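Local structure of arginase (2EF5) at residues Leu212-Asp217 against Gly253-Leu258. The protein probably hydrolyses L-arginine to L-ornithine and urea, using two manganese ions per subunit. Sequence-based numbering, arbitrary orientation.
Sequences LHVSLD and GRVQSL. With MN (manganese (II) ion), chain H; MN (manganese (II) ion), chain G.
Strands 212-217 and 255-258 pair in parallel in the central sheet of the arginase alpha/beta fold, joined by the beta-alpha-beta crossover through helix 239-252. Leu212 N donates to Arg254 O (2.7 Å), whereas Gln256 N reaches Leu212 O almost straight (2.7 Å, 174° at the hydrogen). A beta bulge then shifts the register by one residue, and pairing resumes with Val214 N on Ser257 O (2.9 Å). On the face shared by Leu212, Val214, Val255 and Leu258, the CG1 methyl of Val214 packs on Leu258 CD1 (3.9 Å) and its CG2 on Val255 CG1 (4.1 Å), so the valine spans the bulge. Leu212 lays CD1 over one face of the Arg254 guanidinium, whose NH1 is held by Leu210 O and NH2 by Leu204 O. On the other sheet face, with CG anti to the backbone N (chi1 175°), the His213 ring has Ser257 O over one face, offset toward the rim. An alanine in place of His213 would probably open a gap between Ser257 and helix 99-107, where Ser102 and Val103 touch the ring. At the strand's end, Asp217 OD2 bridges both manganese ions; His96, Asp118 and Asp122 complete one site, and Asp118, His120 and Asp219 the other. Helix 272-284 covers the Val214, Leu216 and Leu258 face, helix 99-107 the His213 and Ser257 face, and strand 113-117 flanks 212-217 on its other edge.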
loop_
_atom_site.group_PDB
_atom_site.type_symbol
_atom_site.label_atom_id
_atom_site.label_comp_id
_atom_site.label_asym_id
_atom_site.label_seq_id
_atom_site.Cartn_x
_atom_site.Cartn_y
_atom_site.Cartn_z
ATOM N N LEU A 212 21.413 17.677 -24.133
ATOM C CA LEU A 212 21.352 17.770 -22.684
ATOM C C LEU A 212 22.258 18.794 -22.030
ATOM O O LEU A 212 23.426 18.936 -22.402
ATOM C CB LEU A 212 21.656 16.400 -22.091
ATOM C CG LEU A 212 20.780 15.246 -22.580
ATOM C CD1 LEU A 212 21.334 13.937 -22.030
ATOM C CD2 LEU A 212 19.337 15.458 -22.132
ATOM N N HIS A 213 21.699 19.512 -21.057
ATOM C CA HIS A 213 22.453 20.488 -20.280
ATOM C C HIS A 213 22.597 19.880 -18.890
ATOM O O HIS A 213 21.608 19.512 -18.255
ATOM C CB HIS A 213 21.709 21.821 -20.162
ATOM C CG HIS A 213 22.393 22.808 -19.269
ATOM N ND1 HIS A 213 22.274 22.776 -17.897
ATOM C CD2 HIS A 213 23.264 23.807 -19.546
ATOM C CE1 HIS A 213 23.042 23.710 -17.368
ATOM N NE2 HIS A 213 23.656 24.349 -18.347
ATOM N N VAL A 214 23.826 19.760 -18.420
ATOM C CA VAL A 214 24.054 19.190 -17.100
ATOM C C VAL A 214 24.455 20.287 -16.120
ATOM O O VAL A 214 25.408 21.014 -16.357
ATOM C CB VAL A 214 25.169 18.122 -17.144
ATOM C CG1 VAL A 214 25.472 17.627 -15.727
ATOM C CG2 VAL A 214 24.744 16.964 -18.040
ATOM N N SER A 215 23.717 20.411 -15.027
ATOM C CA SER A 215 24.031 21.422 -14.033
ATOM C C SER A 215 24.491 20.669 -12.792
ATOM O O SER A 215 23.694 20.029 -12.110
ATOM C CB SER A 215 22.795 22.278 -13.732
ATOM O OG SER A 215 23.170 23.461 -13.057
ATOM N N LEU A 216 25.782 20.756 -12.502
ATOM C CA LEU A 216 26.356 20.042 -11.371
ATOM C C LEU A 216 26.673 20.908 -10.156
ATOM O O LEU A 216 27.563 21.760 -10.193
ATOM C CB LEU A 216 27.619 19.297 -11.841
ATOM C CG LEU A 216 28.450 18.491 -10.837
ATOM C CD1 LEU A 216 27.600 17.388 -10.204
ATOM C CD2 LEU A 216 29.655 17.887 -11.568
ATOM N N ASP A 217 25.921 20.686 -9.082
ATOM C CA ASP A 217 26.123 21.401 -7.832
ATOM C C ASP A 217 27.055 20.519 -7.009
ATOM O O ASP A 217 26.772 19.341 -6.798
ATOM C CB ASP A 217 24.796 21.577 -7.089
ATOM C CG ASP A 217 24.930 22.468 -5.873
ATOM O OD1 ASP A 217 25.898 22.289 -5.109
ATOM O OD2 ASP A 217 24.066 23.346 -5.670
ATOM N N GLY A 253 26.369 10.986 -25.979
ATOM C CA GLY A 253 26.826 11.904 -27.008
ATOM C C GLY A 253 25.898 13.093 -27.183
ATOM O O GLY A 253 26.062 13.884 -28.113
ATOM N N ARG A 254 24.931 13.231 -26.280
ATOM C CA ARG A 254 23.963 14.316 -26.349
ATOM C C ARG A 254 24.194 15.494 -25.403
ATOM O O ARG A 254 23.452 16.478 -25.459
ATOM C CB ARG A 254 22.555 13.767 -26.120
ATOM C CG ARG A 254 22.018 12.920 -27.270
ATOM C CD ARG A 254 20.534 12.653 -27.096
ATOM N NE ARG A 254 20.221 11.536 -26.200
ATOM C CZ ARG A 254 19.411 11.625 -25.149
ATOM N NH1 ARG A 254 18.837 12.781 -24.845
ATOM N NH2 ARG A 254 19.141 10.552 -24.419
ATOM N N VAL A 255 25.203 15.414 -24.537
ATOM C CA VAL A 255 25.470 16.517 -23.612
ATOM C C VAL A 255 26.065 17.697 -24.383
ATOM O O VAL A 255 27.053 17.544 -25.102
ATOM C CB VAL A 255 26.433 16.081 -22.474
ATOM C CG1 VAL A 255 26.744 17.270 -21.565
ATOM C CG2 VAL A 255 25.795 14.965 -21.660
ATOM N N GLN A 256 25.464 18.874 -24.221
ATOM C CA GLN A 256 25.905 20.067 -24.945
ATOM C C GLN A 256 26.413 21.228 -24.091
ATOM O O GLN A 256 27.021 22.160 -24.616
ATOM C CB GLN A 256 24.754 20.594 -25.804
ATOM C CG GLN A 256 23.531 20.958 -24.971
ATOM C CD GLN A 256 22.844 22.232 -25.441
ATOM O OE1 GLN A 256 22.357 22.311 -26.569
ATOM N NE2 GLN A 256 22.804 23.238 -24.569
ATOM N N SER A 257 26.147 21.203 -22.788
ATOM C CA SER A 257 26.591 22.289 -21.917
ATOM C C SER A 257 26.676 21.845 -20.461
ATOM O O SER A 257 25.999 20.906 -20.047
ATOM C CB SER A 257 25.645 23.493 -22.057
ATOM O OG SER A 257 24.294 23.091 -21.906
ATOM N N LEU A 258 27.479 22.547 -19.677
ATOM C CA LEU A 258 27.683 22.161 -18.286
ATOM C C LEU A 258 27.920 23.308 -17.313
ATOM O O LEU A 258 28.631 24.257 -17.642
ATOM C CB LEU A 258 28.892 21.212 -18.216
ATOM C CG LEU A 258 29.525 20.916 -16.853
ATOM C CD1 LEU A 258 28.623 19.969 -16.084
ATOM C CD2 LEU A 258 30.897 20.294 -17.032
HETATM MN MN MN H . 21.811 23.998 -6.366
HETATM MN MN MN G . 22.511 22.593 -3.877
#